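Tyrosyl-tRNA synthetase (Pyrococcus horikoshii, PDB 2CYC) probably catalyses the ATP-dependent activation of tyrosine and its transfer to the acceptor end of tRNA(Tyr), working as a homodimer of the class I synthetase family. Local coordinates at residues 12-17 with 55-60; 28-33 with 209-214; 181-186 with 219-224; 199-204 with 215-220. All blocks are in the same frame, centred on the assembly; numbering follows the deposited sequence.

Contact 1 (12-17 with 55-60); sequences KKPTEE and GAKIAD
Lys12 and Asp60 reach for each other from opposite directions, and the Lys57 amine reaches both the Lys12 carbonyl and the Asp60 carboxylate. Lys12 CG, wedged between its backbone N and carbonyl carbon (chi1 57°), lies 3.3 Å from Asp60 OD2. Lys12 NZ forms a salt bridge at 3.1 Å to Asp60 OD1, an oxygen that NZ approaches from above the carboxylate plane, and a second one to Glu300. Lys57, bent at chi2 and chi3, slides past Lys12 in the opposite sense and hydrogen-bonds through NZ to Lys12 O at 2.9 Å. That carbonyl also accepts from Thr15 N, the two donors arriving from opposite faces of its plane. Within the helix, Lys57 NZ forms a salt bridge on the anti side of Asp60 OD2 at 2.7 Å, while a water bridges the same oxygen to Lys13 O. Lys57 CD packs against Pro14 CD at 3.7 Å, and the Pro14 ring, which follows a cis peptide bond, also touches Ala56 CB. Lys57 NZ has further acceptors in Leu9 O and Val10 O, and thus ties helix 48-63 to the end of helix 3-11, just ahead of strand 15-19, while helix 288-297 packs on Lys13 and Pro14.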
loop_
_atom_site.group_PDB
_atom_site.type_symbol
_atom_site.label_atom_id
_atom_site.label_comp_id
_atom_site.label_asym_id
_atom_site.label_seq_id
_atom_site.Cartn_x
_atom_site.Cartn_y
_atom_site.Cartn_z
ATOM N N LYS A 12 -30.286 -8.701 -16.914
ATOM C CA LYS A 12 -30.200 -9.552 -18.097
ATOM C C LYS A 12 -28.805 -10.081 -18.420
ATOM O O LYS A 12 -27.790 -9.410 -18.173
ATOM C CB LYS A 12 -30.767 -8.830 -19.320
ATOM C CG LYS A 12 -30.097 -7.515 -19.628
ATOM C CD LYS A 12 -30.715 -6.833 -20.854
ATOM C CE LYS A 12 -30.417 -7.589 -22.143
ATOM N NZ LYS A 12 -30.600 -6.725 -23.339
ATOM N N LYS A 13 -28.765 -11.296 -18.972
ATOM C CA LYS A 13 -27.504 -11.935 -19.338
ATOM C C LYS A 13 -26.729 -10.991 -20.225
ATOM O O LYS A 13 -27.315 -10.240 -20.993
ATOM C CB LYS A 13 -27.756 -13.253 -20.077
ATOM C CG LYS A 13 -28.251 -14.357 -19.168
ATOM C CD LYS A 13 -28.341 -15.693 -19.890
ATOM C CE LYS A 13 -28.270 -16.846 -18.888
ATOM N NZ LYS A 13 -29.205 -16.670 -17.742
ATOM N N PRO A 14 -25.393 -11.076 -20.198
ATOM C CA PRO A 14 -24.566 -11.999 -19.411
ATOM C C PRO A 14 -24.413 -11.779 -17.898
ATOM O O PRO A 14 -23.525 -12.365 -17.285
ATOM C CB PRO A 14 -23.227 -11.945 -20.140
ATOM C CG PRO A 14 -23.143 -10.484 -20.507
ATOM C CD PRO A 14 -24.550 -10.194 -21.027
ATOM N N THR A 15 -25.245 -10.943 -17.291
ATOM C CA THR A 15 -25.129 -10.760 -15.847
ATOM C C THR A 15 -25.268 -12.134 -15.188
ATOM O O THR A 15 -26.140 -12.920 -15.560
ATOM C CB THR A 15 -26.243 -9.866 -15.281
ATOM O OG1 THR A 15 -26.061 -8.525 -15.743
ATOM C CG2 THR A 15 -26.224 -9.894 -13.754
ATOM N N GLU A 16 -24.415 -12.418 -14.214
ATOM C CA GLU A 16 -24.472 -13.691 -13.512
ATOM C C GLU A 16 -24.812 -13.480 -12.041
ATOM O O GLU A 16 -25.442 -14.321 -11.407
ATOM C CB GLU A 16 -23.129 -14.426 -13.630
ATOM C CG GLU A 16 -23.037 -15.683 -12.765
ATOM C CD GLU A 16 -21.753 -16.475 -12.993
ATOM O OE1 GLU A 16 -21.431 -17.337 -12.146
ATOM O OE2 GLU A 16 -21.072 -16.244 -14.018
ATOM N N GLU A 17 -24.401 -12.343 -11.502
ATOM C CA GLU A 17 -24.652 -12.059 -10.101
ATOM C C GLU A 17 -24.775 -10.563 -9.841
ATOM O O GLU A 17 -24.064 -9.758 -10.444
ATOM C CB GLU A 17 -23.501 -12.626 -9.244
ATOM C CG GLU A 17 -23.616 -12.358 -7.737
ATOM C CD GLU A 17 -22.383 -12.808 -6.947
ATOM O OE1 GLU A 17 -22.563 -13.495 -5.925
ATOM O OE2 GLU A 17 -21.235 -12.465 -7.323
ATOM N N GLY A 55 -19.109 -5.255 -23.137
ATOM C CA GLY A 55 -19.795 -4.373 -24.061
ATOM C C GLY A 55 -21.292 -4.520 -23.966
ATOM O O GLY A 55 -22.017 -3.522 -23.971
ATOM N N ALA A 56 -21.762 -5.765 -23.886
ATOM C CA ALA A 56 -23.194 -6.019 -23.764
ATOM C C ALA A 56 -23.751 -5.356 -22.497
ATOM O O ALA A 56 -24.785 -4.695 -22.544
ATOM C CB ALA A 56 -23.456 -7.509 -23.729
ATOM N N LYS A 57 -23.067 -5.509 -21.363
ATOM C CA LYS A 57 -23.571 -4.898 -20.132
ATOM C C LYS A 57 -23.520 -3.371 -20.190
ATOM O O LYS A 57 -24.436 -2.694 -19.715
ATOM C CB LYS A 57 -22.800 -5.398 -18.900
ATOM C CG LYS A 57 -23.052 -6.862 -18.543
ATOM C CD LYS A 57 -24.533 -7.259 -18.714
ATOM C CE LYS A 57 -25.471 -6.430 -17.832
ATOM N NZ LYS A 57 -26.902 -6.681 -18.172
ATOM N N ILE A 58 -22.446 -2.828 -20.762
ATOM C CA ILE A 58 -22.337 -1.389 -20.871
ATOM C C ILE A 58 -23.550 -0.882 -21.661
ATOM O O ILE A 58 -24.176 0.116 -21.280
ATOM C CB ILE A 58 -21.006 -0.996 -21.546
ATOM C CG1 ILE A 58 -19.865 -1.119 -20.516
ATOM C CG2 ILE A 58 -21.088 0.415 -22.083
ATOM C CD1 ILE A 58 -18.459 -1.074 -21.135
ATOM N N ALA A 59 -23.904 -1.592 -22.731
ATOM C CA ALA A 59 -25.060 -1.214 -23.541
ATOM C C ALA A 59 -26.329 -1.265 -22.695
ATOM O O ALA A 59 -27.154 -0.349 -22.748
ATOM C CB ALA A 59 -25.202 -2.151 -24.757
ATOM N N ASP A 60 -26.490 -2.338 -21.920
ATOM C CA ASP A 60 -27.669 -2.473 -21.064
ATOM C C ASP A 60 -27.747 -1.345 -20.046
ATOM O O ASP A 60 -28.819 -0.763 -19.828
ATOM C CB ASP A 60 -27.660 -3.800 -20.292
ATOM C CG ASP A 60 -27.769 -5.011 -21.195
ATOM O OD1 ASP A 60 -28.310 -4.888 -22.315
ATOM O OD2 ASP A 60 -27.329 -6.097 -20.771
HETATM O O HOH W 1 -27.018 -8.124 -22.437
#

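Contact 2 (28-33 with 209-214); sequences FEIGAP and IVHEGE
His211 donates from NE2 to Ile30 O, a bond of 3.0 Å with an N-H...O angle of 151°. The donor stands above the carbonyl plane of Ile30, and the oxygen is tilted slightly from the plane of the imidazole. A water within hydrogen-bonding distance of both Ile30 O and Glu212 OE1 may link the two segments. Van der Waals contact is centred on the ring. Ala32 CA sits over the middle of one face in a CH-pi contact, 3.6 Å from the centroid of the His211 ring and 8° off the normal; the opposite face is covered near its rim by Glu212 CG. Pro33 CD comes obliquely to His211 ND1 at 3.6 Å, and Ile30 CG1 lies 4.0 Å from His211 CD2. The imidazole is carried toward 28-33 because CG is anti to the backbone N (chi1 -177°). On the backbone, Gly31, with positive phi, forms a Schellman motif after the last turn of helix 21-30, and His211 opens the type I' turn into strand 214-223. Were the imidazole of His211 cut back to an alanine, Ile30 O would probably lose its ring donor and Ala32 CA the face it packs on. The bond requires a proton on NE2; if the ring is neutral, ND1 is then the unprotonated nitrogen, and hairpin and helix end are joined by one directed bond plus dispersion over a ring face.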
loop_
_atom_site.group_PDB
_atom_site.type_symbol
_atom_site.label_atom_id
_atom_site.label_comp_id
_atom_site.label_asym_id
_atom_site.label_seq_id
_atom_site.Cartn_x
_atom_site.Cartn_y
_atom_site.Cartn_z
ATOM N N PHE A 28 -32.215 2.988 -7.246
ATOM C CA PHE A 28 -33.103 3.517 -8.276
ATOM C C PHE A 28 -34.196 4.373 -7.641
ATOM O O PHE A 28 -34.449 5.496 -8.080
ATOM C CB PHE A 28 -33.756 2.380 -9.076
ATOM C CG PHE A 28 -32.875 1.808 -10.169
ATOM C CD1 PHE A 28 -32.942 0.450 -10.491
ATOM C CD2 PHE A 28 -32.005 2.623 -10.888
ATOM C CE1 PHE A 28 -32.152 -0.090 -11.516
ATOM C CE2 PHE A 28 -31.209 2.096 -11.920
ATOM C CZ PHE A 28 -31.286 0.735 -12.232
ATOM N N GLU A 29 -34.823 3.843 -6.593
ATOM C CA GLU A 29 -35.908 4.539 -5.907
ATOM C C GLU A 29 -35.547 5.861 -5.248
ATOM O O GLU A 29 -36.305 6.826 -5.352
ATOM C CB GLU A 29 -36.555 3.616 -4.869
ATOM C CG GLU A 29 -37.422 2.528 -5.489
ATOM C CD GLU A 29 -38.130 1.662 -4.453
ATOM O OE1 GLU A 29 -38.814 0.685 -4.854
ATOM O OE2 GLU A 29 -38.004 1.960 -3.245
ATOM N N ILE A 30 -34.395 5.922 -4.581
ATOM C CA ILE A 30 -33.997 7.150 -3.902
ATOM C C ILE A 30 -33.350 8.156 -4.841
ATOM O O ILE A 30 -33.005 9.260 -4.432
ATOM C CB ILE A 30 -33.025 6.848 -2.748
ATOM C CG1 ILE A 30 -31.701 6.320 -3.316
ATOM C CG2 ILE A 30 -33.664 5.833 -1.795
ATOM C CD1 ILE A 30 -30.739 5.810 -2.271
ATOM N N GLY A 31 -33.189 7.771 -6.100
ATOM C CA GLY A 31 -32.578 8.663 -7.066
ATOM C C GLY A 31 -31.102 8.909 -6.811
ATOM O O GLY A 31 -30.583 9.990 -7.092
ATOM N N ALA A 32 -30.411 7.910 -6.274
ATOM C CA ALA A 32 -28.986 8.055 -6.015
ATOM C C ALA A 32 -28.228 8.178 -7.340
ATOM O O ALA A 32 -28.720 7.766 -8.388
ATOM C CB ALA A 32 -28.479 6.851 -5.231
ATOM N N PRO A 33 -27.032 8.780 -7.316
ATOM C CA PRO A 33 -26.264 8.908 -8.561
ATOM C C PRO A 33 -25.953 7.518 -9.105
ATOM O O PRO A 33 -25.711 6.589 -8.339
ATOM C CB PRO A 33 -24.997 9.654 -8.118
ATOM C CG PRO A 33 -24.891 9.324 -6.647
ATOM C CD PRO A 33 -26.330 9.421 -6.193
ATOM N N ILE A 209 -19.745 7.187 -0.384
ATOM C CA ILE A 209 -20.712 7.623 -1.378
ATOM C C ILE A 209 -21.876 8.166 -0.551
ATOM O O ILE A 209 -22.595 7.404 0.096
ATOM C CB ILE A 209 -21.167 6.440 -2.258
ATOM C CG1 ILE A 209 -19.947 5.864 -2.992
ATOM C CG2 ILE A 209 -22.245 6.901 -3.239
ATOM C CD1 ILE A 209 -20.233 4.671 -3.865
ATOM N N VAL A 210 -22.035 9.486 -0.549
ATOM C CA VAL A 210 -23.081 10.123 0.237
ATOM C C VAL A 210 -24.244 10.611 -0.602
ATOM O O VAL A 210 -24.067 11.319 -1.598
ATOM C CB VAL A 210 -22.530 11.331 1.042
ATOM C CG1 VAL A 210 -23.630 11.918 1.925
ATOM C CG2 VAL A 210 -21.356 10.891 1.898
ATOM N N HIS A 211 -25.443 10.208 -0.203
ATOM C CA HIS A 211 -26.632 10.644 -0.907
ATOM C C HIS A 211 -27.683 10.983 0.126
ATOM O O HIS A 211 -28.051 10.144 0.952
ATOM C CB HIS A 211 -27.158 9.560 -1.850
ATOM C CG HIS A 211 -28.345 9.995 -2.654
ATOM N ND1 HIS A 211 -28.268 10.965 -3.633
ATOM C CD2 HIS A 211 -29.646 9.621 -2.598
ATOM C CE1 HIS A 211 -29.470 11.169 -4.143
ATOM N NE2 HIS A 211 -30.324 10.368 -3.533
ATOM N N GLU A 212 -28.143 12.226 0.090
ATOM C CA GLU A 212 -29.167 12.693 1.017
ATOM C C GLU A 212 -28.860 12.309 2.459
ATOM O O GLU A 212 -29.697 11.739 3.158
ATOM C CB GLU A 212 -30.530 12.147 0.588
ATOM C CG GLU A 212 -30.804 12.412 -0.879
ATOM C CD GLU A 212 -32.196 12.009 -1.323
ATOM O OE1 GLU A 212 -32.723 10.993 -0.814
ATOM O OE2 GLU A 212 -32.754 12.705 -2.199
ATOM N N GLY A 213 -27.640 12.625 2.885
ATOM C CA GLY A 213 -27.214 12.341 4.239
ATOM C C GLY A 213 -26.865 10.899 4.558
ATOM O O GLY A 213 -26.500 10.594 5.689
ATOM N N GLU A 214 -26.961 10.003 3.584
ATOM C CA GLU A 214 -26.650 8.605 3.858
ATOM C C GLU A 214 -25.454 8.044 3.091
ATOM O O GLU A 214 -25.246 8.357 1.913
ATOM C CB GLU A 214 -27.880 7.733 3.577
ATOM C CG GLU A 214 -29.097 8.081 4.429
ATOM C CD GLU A 214 -28.889 7.813 5.914
ATOM O OE1 GLU A 214 -29.791 8.149 6.707
ATOM O OE2 GLU A 214 -27.830 7.261 6.291
HETATM O O HOH W 2 -35.006 10.593 -2.726
#

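Contact 3 (181-186 with 219-224); sequences VTIAHA and VAVHHH
In the central sheet of the Rossmann-like catalytic domain of this class I synthetase, strand 183-186 runs parallel to strand 219-223, their axes 4.7 Å apart at the closest. The parallel ladder is built from five backbone bonds, beginning with Val219 N to Thr182 O (2.8 Å) and ending with His223 N to Ala186 O (2.9 Å). In between, Ala184 and Ala186 donate to Val219 O and Val221 O, and Val221 N returns to Ala184 O. Ile183, Val219 and Val221 share one face of the sheet, Ile183 CD1 lying alongside Val219 CB at 4.2 Å. On that same face His185, its CG anti to the backbone N (chi1 172°), sends NE2 to His223 ND1 at 2.7 Å. The rings meet rim to rim with planes at 67°, and Val221 O lies at the edge of His185 near CD2. The other face carries Ala184, Ala186 and Ala220; the side chain of Ala186 is about 6 Å from the bound tyrosine. His185 ND1 bonds to His36, and His222, on the alanine face, to Glu17 and His194. Between His185 and His223 one nitrogen must carry the proton and the other offer its lone pair, so double protonation of both rings is probably disfavoured.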
loop_
_atom_site.group_PDB
_atom_site.type_symbol
_atom_site.label_atom_id
_atom_site.label_comp_id
_atom_site.label_asym_id
_atom_site.label_seq_id
_atom_site.Cartn_x
_atom_site.Cartn_y
_atom_site.Cartn_z
ATOM N N VAL A 181 -18.292 5.468 -7.773
ATOM C CA VAL A 181 -18.979 4.370 -8.449
ATOM C C VAL A 181 -20.080 3.689 -7.619
ATOM O O VAL A 181 -19.825 3.195 -6.521
ATOM C CB VAL A 181 -17.947 3.308 -8.922
ATOM C CG1 VAL A 181 -18.652 2.123 -9.548
ATOM C CG2 VAL A 181 -16.988 3.938 -9.930
ATOM N N THR A 182 -21.310 3.680 -8.142
ATOM C CA THR A 182 -22.435 3.042 -7.450
ATOM C C THR A 182 -22.826 1.747 -8.166
ATOM O O THR A 182 -23.559 0.922 -7.623
ATOM C CB THR A 182 -23.680 3.982 -7.364
ATOM O OG1 THR A 182 -23.972 4.518 -8.660
ATOM C CG2 THR A 182 -23.432 5.125 -6.378
ATOM N N ILE A 183 -22.351 1.591 -9.399
ATOM C CA ILE A 183 -22.597 0.373 -10.175
ATOM C C ILE A 183 -21.212 -0.189 -10.515
ATOM O O ILE A 183 -20.618 0.169 -11.540
ATOM C CB ILE A 183 -23.372 0.657 -11.501
ATOM C CG1 ILE A 183 -24.732 1.305 -11.201
ATOM C CG2 ILE A 183 -23.563 -0.646 -12.291
ATOM C CD1 ILE A 183 -25.668 0.471 -10.330
ATOM N N ALA A 184 -20.693 -1.051 -9.643
ATOM C CA ALA A 184 -19.366 -1.643 -9.843
ATOM C C ALA A 184 -19.520 -2.892 -10.699
ATOM O O ALA A 184 -20.018 -3.923 -10.239
ATOM C CB ALA A 184 -18.728 -1.980 -8.489
ATOM N N HIS A 185 -19.081 -2.779 -11.948
ATOM C CA HIS A 185 -19.203 -3.843 -12.938
ATOM C C HIS A 185 -17.878 -4.561 -13.239
ATOM O O HIS A 185 -16.830 -3.929 -13.418
ATOM C CB HIS A 185 -19.801 -3.227 -14.215
ATOM C CG HIS A 185 -19.819 -4.143 -15.397
ATOM N ND1 HIS A 185 -19.624 -3.691 -16.685
ATOM C CD2 HIS A 185 -19.981 -5.483 -15.488
ATOM C CE1 HIS A 185 -19.656 -4.715 -17.519
ATOM N NE2 HIS A 185 -19.869 -5.815 -16.818
ATOM N N ALA A 186 -17.937 -5.889 -13.281
ATOM C CA ALA A 186 -16.769 -6.716 -13.570
ATOM C C ALA A 186 -17.195 -8.135 -13.910
ATOM O O ALA A 186 -18.372 -8.485 -13.808
ATOM C CB ALA A 186 -15.822 -6.758 -12.355
ATOM N N VAL A 219 -23.425 -1.106 -5.740
ATOM C CA VAL A 219 -24.032 -2.342 -6.204
ATOM C C VAL A 219 -23.000 -3.017 -7.111
ATOM O O VAL A 219 -22.445 -2.380 -8.005
ATOM C CB VAL A 219 -25.309 -2.054 -7.031
ATOM C CG1 VAL A 219 -25.795 -3.323 -7.708
ATOM C CG2 VAL A 219 -26.399 -1.491 -6.125
ATOM N N ALA A 220 -22.740 -4.296 -6.872
ATOM C CA ALA A 220 -21.791 -5.050 -7.686
ATOM C C ALA A 220 -22.565 -5.845 -8.735
ATOM O O ALA A 220 -23.545 -6.518 -8.408
ATOM C CB ALA A 220 -20.980 -6.004 -6.804
ATOM N N VAL A 221 -22.144 -5.751 -9.994
ATOM C CA VAL A 221 -22.805 -6.488 -11.073
ATOM C C VAL A 221 -21.719 -7.262 -11.803
ATOM O O VAL A 221 -20.808 -6.677 -12.403
ATOM C CB VAL A 221 -23.569 -5.531 -12.051
ATOM C CG1 VAL A 221 -24.364 -6.348 -13.086
ATOM C CG2 VAL A 221 -24.541 -4.652 -11.252
ATOM N N HIS A 222 -21.825 -8.588 -11.747
ATOM C CA HIS A 222 -20.825 -9.472 -12.336
ATOM C C HIS A 222 -21.338 -10.231 -13.536
ATOM O O HIS A 222 -22.427 -10.818 -13.503
ATOM C CB HIS A 222 -20.333 -10.447 -11.260
ATOM C CG HIS A 222 -19.837 -9.761 -10.026
ATOM N ND1 HIS A 222 -20.217 -10.140 -8.755
ATOM C CD2 HIS A 222 -19.058 -8.661 -9.873
ATOM C CE1 HIS A 222 -19.700 -9.299 -7.874
ATOM N NE2 HIS A 222 -18.994 -8.392 -8.528
ATOM N N HIS A 223 -20.559 -10.226 -14.611
ATOM C CA HIS A 223 -21.014 -10.935 -15.782
ATOM C C HIS A 223 -20.314 -12.258 -15.933
ATOM O O HIS A 223 -19.228 -12.464 -15.404
ATOM C CB HIS A 223 -20.860 -10.086 -17.052
ATOM C CG HIS A 223 -19.455 -9.679 -17.362
ATOM N ND1 HIS A 223 -19.070 -8.355 -17.444
ATOM C CD2 HIS A 223 -18.369 -10.412 -17.707
ATOM C CE1 HIS A 223 -17.808 -8.291 -17.832
ATOM N NE2 HIS A 223 -17.360 -9.524 -17.999
ATOM N N HIS A 224 -20.972 -13.151 -16.655
ATOM C CA HIS A 224 -20.481 -14.495 -16.913
ATOM C C HIS A 224 -19.117 -14.485 -17.610
ATOM O O HIS A 224 -18.848 -13.638 -18.471
ATOM C CB HIS A 224 -21.516 -15.226 -17.780
ATOM C CG HIS A 224 -21.096 -16.596 -18.215
ATOM N ND1 HIS A 224 -21.120 -17.686 -17.372
ATOM C CD2 HIS A 224 -20.661 -17.054 -19.413
ATOM C CE1 HIS A 224 -20.723 -18.759 -18.034
ATOM N NE2 HIS A 224 -20.440 -18.402 -19.274
#

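Contact 4 (199-204 with 215-220); sequences EVAQKL and KLKPVA
Ala201 CB presses into the backbone of strand 214-223 at the tight end of the contact, 3.5 Å from Leu216 O and 3.9 Å from Pro218 CD. The methyl also meets CA and CG of Lys217, and Phe177 of helix 164-178 packs on both Ala201 and Pro218 to complete this buried patch. Beside it, a water donates to Ala201 O at 2.7 Å and to Leu216 O at 2.8 Å, so two carbonyls that could not bond each other are joined through it. Toward the solvent the packing gives way to long side chains. Lys215, extended from CG onward, is laid along the turn that follows helix 191-200: its CD passes 3.3 Å from Gln202 O, and its NZ then donates to Leu204 O at 2.9 Å, tilted 34° from the carbonyl plane. Gln202 crosses Lys215 at a slant, its CG 4.0 Å from Lys215 CB. Replacing Lys215 by an alanine would probably leave Leu204 O without this donor and uncover the chain around Gln202 O. The ammonium of Lys215 meets the Leu204 carbonyl in the turn after helix 191-200, where the oxygen's partial negative charge probably favours it; methyl packing and water bridging serve the inner side, charge to carbonyl the outer.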
loop_
_atom_site.group_PDB
_atom_site.type_symbol
_atom_site.label_atom_id
_atom_site.label_comp_id
_atom_site.label_asym_id
_atom_site.label_seq_id
_atom_site.Cartn_x
_atom_site.Cartn_y
_atom_site.Cartn_z
ATOM N N GLU A 199 -18.392 -4.134 2.097
ATOM C CA GLU A 199 -18.130 -4.207 3.542
ATOM C C GLU A 199 -17.583 -2.901 4.155
ATOM O O GLU A 199 -17.972 -2.521 5.260
ATOM C CB GLU A 199 -17.125 -5.325 3.847
ATOM C CG GLU A 199 -17.732 -6.705 4.061
ATOM C CD GLU A 199 -16.673 -7.800 4.129
ATOM O OE1 GLU A 199 -15.580 -7.545 4.685
ATOM O OE2 GLU A 199 -16.940 -8.919 3.635
ATOM N N VAL A 200 -16.685 -2.214 3.448
ATOM C CA VAL A 200 -16.101 -0.987 3.988
ATOM C C VAL A 200 -16.790 0.316 3.583
ATOM O O VAL A 200 -16.455 1.378 4.112
ATOM C CB VAL A 200 -14.605 -0.851 3.583
ATOM C CG1 VAL A 200 -13.829 -2.127 3.969
ATOM C CG2 VAL A 200 -14.495 -0.574 2.068
ATOM N N ALA A 201 -17.743 0.240 2.654
ATOM C CA ALA A 201 -18.411 1.447 2.147
ATOM C C ALA A 201 -18.829 2.494 3.174
ATOM O O ALA A 201 -18.525 3.680 3.027
ATOM C CB ALA A 201 -19.631 1.059 1.308
ATOM N N GLN A 202 -19.542 2.059 4.204
ATOM C CA GLN A 202 -20.034 2.980 5.205
ATOM C C GLN A 202 -19.037 3.365 6.284
ATOM O O GLN A 202 -19.344 4.176 7.153
ATOM C CB GLN A 202 -21.314 2.412 5.812
ATOM C CG GLN A 202 -22.411 2.254 4.760
ATOM C CD GLN A 202 -23.724 1.745 5.326
ATOM O OE1 GLN A 202 -24.792 2.203 4.933
ATOM N NE2 GLN A 202 -23.650 0.789 6.237
ATOM N N LYS A 203 -17.834 2.804 6.213
ATOM C CA LYS A 203 -16.795 3.123 7.188
ATOM C C LYS A 203 -15.804 4.152 6.648
ATOM O O LYS A 203 -14.975 4.670 7.398
ATOM C CB LYS A 203 -16.018 1.866 7.563
ATOM C CG LYS A 203 -16.890 0.712 8.011
ATOM C CD LYS A 203 -16.034 -0.486 8.386
ATOM C CE LYS A 203 -16.893 -1.688 8.735
ATOM N NZ LYS A 203 -16.049 -2.826 9.178
ATOM N N LEU A 204 -15.882 4.433 5.347
ATOM C CA LEU A 204 -14.971 5.380 4.690
ATOM C C LEU A 204 -15.132 6.831 5.126
ATOM O O LEU A 204 -16.249 7.341 5.253
ATOM C CB LEU A 204 -15.135 5.276 3.175
ATOM C CG LEU A 204 -14.151 4.334 2.483
ATOM C CD1 LEU A 204 -13.949 3.057 3.277
ATOM C CD2 LEU A 204 -14.643 4.050 1.097
ATOM N N LYS A 215 -24.669 7.212 3.773
ATOM C CA LYS A 215 -23.524 6.576 3.141
ATOM C C LYS A 215 -24.069 5.343 2.440
ATOM O O LYS A 215 -24.692 4.486 3.064
ATOM C CB LYS A 215 -22.473 6.175 4.179
ATOM C CG LYS A 215 -21.639 7.348 4.680
ATOM C CD LYS A 215 -20.535 6.888 5.631
ATOM C CE LYS A 215 -19.711 8.068 6.127
ATOM N NZ LYS A 215 -18.574 7.618 6.980
ATOM N N LEU A 216 -23.838 5.265 1.138
ATOM C CA LEU A 216 -24.334 4.158 0.344
ATOM C C LEU A 216 -23.307 3.067 0.105
ATOM O O LEU A 216 -22.109 3.273 0.262
ATOM C CB LEU A 216 -24.807 4.663 -1.019
ATOM C CG LEU A 216 -25.821 5.799 -1.075
ATOM C CD1 LEU A 216 -26.085 6.134 -2.545
ATOM C CD2 LEU A 216 -27.113 5.396 -0.355
ATOM N N LYS A 217 -23.811 1.900 -0.279
ATOM C CA LYS A 217 -22.980 0.761 -0.616
ATOM C C LYS A 217 -23.122 0.621 -2.125
ATOM O O LYS A 217 -24.229 0.654 -2.657
ATOM C CB LYS A 217 -23.487 -0.515 0.061
ATOM C CG LYS A 217 -23.287 -0.522 1.568
ATOM C CD LYS A 217 -23.800 -1.798 2.209
ATOM C CE LYS A 217 -23.635 -1.729 3.726
ATOM N NZ LYS A 217 -24.048 -2.977 4.428
ATOM N N PRO A 218 -22.004 0.494 -2.839
ATOM C CA PRO A 218 -22.160 0.352 -4.285
ATOM C C PRO A 218 -22.775 -1.009 -4.588
ATOM O O PRO A 218 -22.665 -1.939 -3.786
ATOM C CB PRO A 218 -20.724 0.446 -4.798
ATOM C CG PRO A 218 -19.929 -0.157 -3.656
ATOM C CD PRO A 218 -20.584 0.488 -2.451
ATOM N N VAL A 219 -23.425 -1.106 -5.740
ATOM C CA VAL A 219 -24.032 -2.342 -6.204
ATOM C C VAL A 219 -23.000 -3.017 -7.111
ATOM O O VAL A 219 -22.445 -2.380 -8.005
ATOM C CB VAL A 219 -25.309 -2.054 -7.031
ATOM C CG1 VAL A 219 -25.795 -3.323 -7.708
ATOM C CG2 VAL A 219 -26.399 -1.491 -6.125
ATOM N N ALA A 220 -22.740 -4.296 -6.872
ATOM C CA ALA A 220 -21.791 -5.050 -7.686
ATOM C C ALA A 220 -22.565 -5.845 -8.735
ATOM O O ALA A 220 -23.545 -6.518 -8.408
ATOM C CB ALA A 220 -20.980 -6.004 -6.804
HETATM O O HOH W 3 -19.982 4.854 1.130
#

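All four contacts reach the same sheet. Contact 3 is joined to contact 1, whose centre is 10 Å away, by Glu16 N to His222 O (2.6 Å) and Pro14 O to His224 N (2.7 Å), where strand 15-19 pairs with strand 214-223. It shares Val219 and Ala220 with contact 4. Contact 2 touches contact 4 where Leu216 N meets Ile209 O at 2.7 Å, and contact 3 through Pro33 O and Thr182 OG1. Contact 3 is nearest the tyrosine pocket, Ala184 lying about 5 Å from Tyr37 between side chains; by the same measure Pro218 of contact 4 is about 8 Å from Tyr37, and about 12 Å from the bound tyrosine, Lys57 of contact 1 about 11 Å from Tyr37, and contact 2 is remote.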